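PDB 4RGY: esterase from uncultured bacterium FLS12, which hydrolyses esters as a low-temperature-active, alkaline esterase with the alpha/beta-hydrolase fold. Local coordinates for residues H245-G248 and Y249-A252; T57-L60 and R61-I65. All coordinates share one frame; numbering follows the deposited sequence.

Interaction 1: H245-G248 and Y249-A252; sequences HEWG and YWDA
The six-membered ring of W250 drives two of its edges against two aromatic faces, those of H245 and W247. CH2 of W250 stands 3.5 Å above the imidazole plane, over the ring centre, and the planes are nearly perpendicular (87°). CE3 meets the face of W247 in the same T-shaped way, 3.4 Å from W247 CD2. The carbonyl of the residue between these two partners joins in from another direction: E246 O lies over one face of the W250 indole, 3.3 Å from CE3. Tryptophan suits position 250 because its broad ring touches both neighbours while NE1 still reaches S150 OG.

E246 occupies the N-cap. Its CG sits between the backbone N and the carbonyl carbon (chi1 62°), and a further bend at chi2 folds the carboxylate back over the helix start. OE1 accepts from Y249 N at 2.9 Å and OE2 from G248 N at 2.8 Å, both donors approaching from above the carboxylate plane. With no beta carbon, G248 does not crowd OE1. Regular helical bonding follows, beginning with D251 N to W247 O at 2.8 Å.

W247 also makes an edge-to-face pair with W59; an alanine here would probably leave the CE3 edge of W250 without its aromatic wall and open a gap between W250 and W59. At the imidazole's edge, H245 ND1 is hydrogen-bonded to D216 OD2, and NE2 makes a weak bond to S126 OG. The arrangement is consistent with the histidine of a Ser-His-Asp catalytic triad, set just before the last helix of an alpha/beta hydrolase.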
loop_
_atom_site.group_PDB
_atom_site.type_symbol
_atom_site.label_atom_id
_atom_site.label_comp_id
_atom_site.label_asym_id
_atom_site.label_seq_id
_atom_site.Cartn_x
_atom_site.Cartn_y
_atom_site.Cartn_z
ATOM N N HIS A 245 13.823 10.107 23.123
ATOM C CA HIS A 245 13.954 9.635 21.745
ATOM C C HIS A 245 12.654 8.970 21.328
ATOM O O HIS A 245 12.558 7.741 21.266
ATOM C CB HIS A 245 15.111 8.636 21.640
ATOM C CG HIS A 245 15.752 8.578 20.286
ATOM N ND1 HIS A 245 16.549 9.591 19.803
ATOM C CD2 HIS A 245 15.729 7.623 19.323
ATOM C CE1 HIS A 245 16.991 9.269 18.599
ATOM N NE2 HIS A 245 16.508 8.079 18.284
ATOM N N GLU A 246 11.653 9.787 21.044
ATOM C CA GLU A 246 10.335 9.271 20.733
ATOM C C GLU A 246 9.568 10.238 19.854
ATOM O O GLU A 246 9.890 11.430 19.772
ATOM C CB GLU A 246 9.564 8.937 22.017
ATOM C CG GLU A 246 9.307 10.120 22.928
ATOM C CD GLU A 246 8.037 10.864 22.567
ATOM O OE1 GLU A 246 8.005 12.105 22.716
ATOM O OE2 GLU A 246 7.059 10.208 22.157
ATOM N N TRP A 247 8.516 9.721 19.228
ATOM C CA TRP A 247 7.839 10.414 18.143
ATOM C C TRP A 247 6.949 11.593 18.530
ATOM O O TRP A 247 6.686 12.453 17.691
ATOM C CB TRP A 247 7.092 9.406 17.260
ATOM C CG TRP A 247 8.029 8.681 16.369
ATOM C CD1 TRP A 247 8.577 7.444 16.570
ATOM C CD2 TRP A 247 8.561 9.163 15.136
ATOM N NE1 TRP A 247 9.415 7.127 15.521
ATOM C CE2 TRP A 247 9.424 8.173 14.634
ATOM C CE3 TRP A 247 8.386 10.338 14.402
ATOM C CZ2 TRP A 247 10.118 8.329 13.438
ATOM C CZ3 TRP A 247 9.070 10.488 13.212
ATOM C CH2 TRP A 247 9.918 9.487 12.736
ATOM N N GLY A 248 6.475 11.633 19.776
ATOM C CA GLY A 248 5.781 12.816 20.262
ATOM C C GLY A 248 6.653 14.055 20.116
ATOM O O GLY A 248 6.213 15.090 19.616
ATOM N N TYR A 249 7.908 13.936 20.528
ATOM C CA TYR A 249 8.847 15.045 20.416
ATOM C C TYR A 249 9.091 15.432 18.948
ATOM O O TYR A 249 9.068 16.608 18.607
ATOM C CB TYR A 249 10.151 14.696 21.151
ATOM C CG TYR A 249 11.241 15.728 21.022
ATOM C CD1 TYR A 249 11.215 16.899 21.778
ATOM C CD2 TYR A 249 12.300 15.534 20.143
ATOM C CE1 TYR A 249 12.218 17.847 21.653
ATOM C CE2 TYR A 249 13.303 16.476 20.011
ATOM C CZ TYR A 249 13.246 17.627 20.769
ATOM O OH TYR A 249 14.230 18.566 20.633
ATOM N N TRP A 250 9.290 14.454 18.068
ATOM C CA TRP A 250 9.552 14.775 16.660
ATOM C C TRP A 250 8.331 15.341 15.940
ATOM O O TRP A 250 8.469 16.178 15.048
ATOM C CB TRP A 250 10.123 13.562 15.922
ATOM C CG TRP A 250 11.405 13.151 16.581
ATOM C CD1 TRP A 250 12.396 13.981 17.008
ATOM C CD2 TRP A 250 11.788 11.828 16.978
ATOM N NE1 TRP A 250 13.392 13.256 17.613
ATOM C CE2 TRP A 250 13.046 11.929 17.605
ATOM C CE3 TRP A 250 11.200 10.564 16.840
ATOM C CZ2 TRP A 250 13.716 10.821 18.113
ATOM C CZ3 TRP A 250 11.864 9.466 17.346
ATOM C CH2 TRP A 250 13.117 9.597 17.973
ATOM N N ASP A 251 7.138 14.898 16.334
ATOM C CA ASP A 251 5.905 15.435 15.779
ATOM C C ASP A 251 5.804 16.926 16.091
ATOM O O ASP A 251 5.391 17.716 15.242
ATOM C CB ASP A 251 4.695 14.686 16.352
ATOM C CG ASP A 251 3.372 15.159 15.760
ATOM O OD1 ASP A 251 3.129 14.932 14.561
ATOM O OD2 ASP A 251 2.563 15.754 16.497
ATOM N N ALA A 252 6.180 17.313 17.307
ATOM C CA ALA A 252 6.183 18.718 17.691
ATOM C C ALA A 252 7.305 19.468 16.981
ATOM O O ALA A 252 7.094 20.534 16.401
ATOM C CB ALA A 252 6.333 18.851 19.202
#

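Interaction 2: T57-L60 and R61-I65; sequences TIWL and RRTSI
T57 and R61 lie side by side one helical turn apart, and their polar ends meet: NH1 of R61 donates to OG1 of T57 at 3.0 Å, nearly straight (162°) and in the plane of the guanidinium group. A bend at chi3 (67°) turns the arginine's end toward the hydroxyl. The same OG1 is hydrogen-bonded to D55 OD1, so threonine links a carboxylate to the arginine. NE of R61 forms a salt bridge to E66 of the second subunit, and R62 NH2 bridges to that same glutamate.

Among backbone bonds, R61 N to T57 O (3.1 Å) and R62 N to I58 O (2.9 Å) are the two regular i to i+4 bonds of the short helix 58-62. The next amide, T63 N, reaches W59 O only weakly as the chain leaves helical geometry. The threonine hydroxyl makes up for this: OG1 donates to W59 O at 2.7 Å and, in an ST turn, accepts from I65 N at 3.0 Å. Threonine thus ties the end of one short helix to the start of the next.

Van der Waals contacts complete the turn. I58 CD1 rests over the centre of the R62 guanidinium, 3.7 Å above its plane, while W59 CE3 packs obliquely on T63 CG2 at 3.7 Å. I65 CG2 approaches W59 O, the same methyl also lying loosely beside W59 CB.

The turn lies between the sheet and helix 247-260. The W59 indole reaches strand 45-49, where NE1 bonds to L49 O; the W59 side chain touches L48, and so does that of I65. L60 leans on L4 and Q6 of strand 2-11, and helix 247-260 packs alongside I58 and R62.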
loop_
_atom_site.group_PDB
_atom_site.type_symbol
_atom_site.label_atom_id
_atom_site.label_comp_id
_atom_site.label_asym_id
_atom_site.label_seq_id
_atom_site.Cartn_x
_atom_site.Cartn_y
_atom_site.Cartn_z
ATOM N N THR A 57 7.978 4.377 6.125
ATOM C CA THR A 57 6.580 4.589 6.519
ATOM C C THR A 57 6.415 5.307 7.861
ATOM O O THR A 57 5.315 5.737 8.209
ATOM C CB THR A 57 5.785 3.259 6.636
ATOM O OG1 THR A 57 6.190 2.555 7.814
ATOM C CG2 THR A 57 5.959 2.368 5.398
ATOM N N ILE A 58 7.490 5.387 8.635
ATOM C CA ILE A 58 7.360 5.833 10.019
ATOM C C ILE A 58 6.948 7.293 10.176
ATOM O O ILE A 58 6.134 7.614 11.054
ATOM C CB ILE A 58 8.650 5.534 10.827
ATOM C CG1 ILE A 58 8.398 5.666 12.326
ATOM C CG2 ILE A 58 9.814 6.429 10.400
ATOM C CD1 ILE A 58 7.773 4.433 12.925
ATOM N N TRP A 59 7.477 8.185 9.342
ATOM C CA TRP A 59 7.104 9.590 9.457
ATOM C C TRP A 59 5.600 9.777 9.232
ATOM O O TRP A 59 4.943 10.508 9.971
ATOM C CB TRP A 59 7.907 10.471 8.493
ATOM C CG TRP A 59 9.226 10.943 9.055
ATOM C CD1 TRP A 59 10.458 10.431 8.805
ATOM C CD2 TRP A 59 9.421 12.033 9.968
ATOM N NE1 TRP A 59 11.418 11.129 9.507
ATOM C CE2 TRP A 59 10.803 12.115 10.233
ATOM C CE3 TRP A 59 8.559 12.941 10.595
ATOM C CZ2 TRP A 59 11.346 13.074 11.086
ATOM C CZ3 TRP A 59 9.101 13.901 11.449
ATOM C CH2 TRP A 59 10.484 13.954 11.688
ATOM N N LEU A 60 5.047 9.091 8.241
ATOM C CA LEU A 60 3.625 9.218 7.942
ATOM C C LEU A 60 2.777 8.669 9.087
ATOM O O LEU A 60 1.735 9.254 9.443
ATOM C CB LEU A 60 3.295 8.476 6.646
ATOM C CG LEU A 60 1.883 8.720 6.107
ATOM C CD1 LEU A 60 1.781 10.089 5.456
ATOM C CD2 LEU A 60 1.481 7.629 5.126
ATOM N N ARG A 61 3.218 7.547 9.653
ATOM C CA ARG A 61 2.448 6.855 10.672
ATOM C C ARG A 61 2.455 7.560 12.018
ATOM O O ARG A 61 1.406 7.703 12.635
ATOM C CB ARG A 61 2.918 5.411 10.821
ATOM C CG ARG A 61 2.675 4.565 9.579
ATOM C CD ARG A 61 3.567 3.335 9.538
ATOM N NE ARG A 61 3.256 2.371 10.590
ATOM C CZ ARG A 61 3.864 1.196 10.722
ATOM N NH1 ARG A 61 4.822 0.839 9.864
ATOM N NH2 ARG A 61 3.528 0.378 11.713
ATOM N N ARG A 62 3.622 8.010 12.468
ATOM C CA ARG A 62 3.770 8.488 13.844
ATOM C C ARG A 62 3.720 9.997 14.008
ATOM O O ARG A 62 3.864 10.506 15.122
ATOM C CB ARG A 62 5.072 7.957 14.432
ATOM C CG ARG A 62 5.201 6.467 14.293
ATOM C CD ARG A 62 4.064 5.764 14.989
ATOM N NE ARG A 62 4.073 4.344 14.663
ATOM C CZ ARG A 62 4.904 3.471 15.216
ATOM N NH1 ARG A 62 5.775 3.882 16.126
ATOM N NH2 ARG A 62 4.863 2.190 14.862
ATOM N N THR A 63 3.546 10.712 12.900
ATOM C CA THR A 63 3.359 12.161 12.937
ATOM C C THR A 63 2.224 12.549 12.015
ATOM O O THR A 63 1.698 11.710 11.267
ATOM C CB THR A 63 4.612 12.966 12.486
ATOM O OG1 THR A 63 4.749 12.934 11.058
ATOM C CG2 THR A 63 5.875 12.446 13.152
ATOM N N SER A 64 1.882 13.833 12.027
ATOM C CA SER A 64 0.923 14.361 11.062
ATOM C C SER A 64 1.623 15.172 9.970
ATOM O O SER A 64 1.080 16.169 9.493
ATOM C CB SER A 64 -0.146 15.200 11.763
ATOM O OG SER A 64 -0.905 14.403 12.655
ATOM N N ILE A 65 2.822 14.740 9.573
ATOM C CA ILE A 65 3.590 15.439 8.548
ATOM C C ILE A 65 2.785 15.843 7.299
ATOM O O ILE A 65 2.938 16.969 6.806
ATOM C CB ILE A 65 4.890 14.650 8.168
ATOM C CG1 ILE A 65 5.741 15.434 7.163
ATOM C CG2 ILE A 65 4.577 13.254 7.604
ATOM C CD1 ILE A 65 6.272 16.736 7.720
#

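Interaction 1 opens helix 247-260, whereas interaction 2 spans the short helix 58-62 and the turn that leaves it; their centres are about 10 Å apart, and they touch. Interaction 2 is the more deeply buried; interaction 1 is partly exposed. They share one interface: helix 247-260 packs on helix 58-62 and the turn after it, with W247 CZ2 3.4 Å from I58 CG1 and W247 CE3 3.5 Å from T63 CG2, while D251 OD1 probably accepts a hydrogen bond from S64 N. Chemically they diverge. Residues 245-252 rely on aromatic edges and a carboxylate cap beside the likely catalytic site, whereas residues 57-65 rely on hydroxyls and arginines whose charges are matched across the subunit interface. Both reach the second subunit.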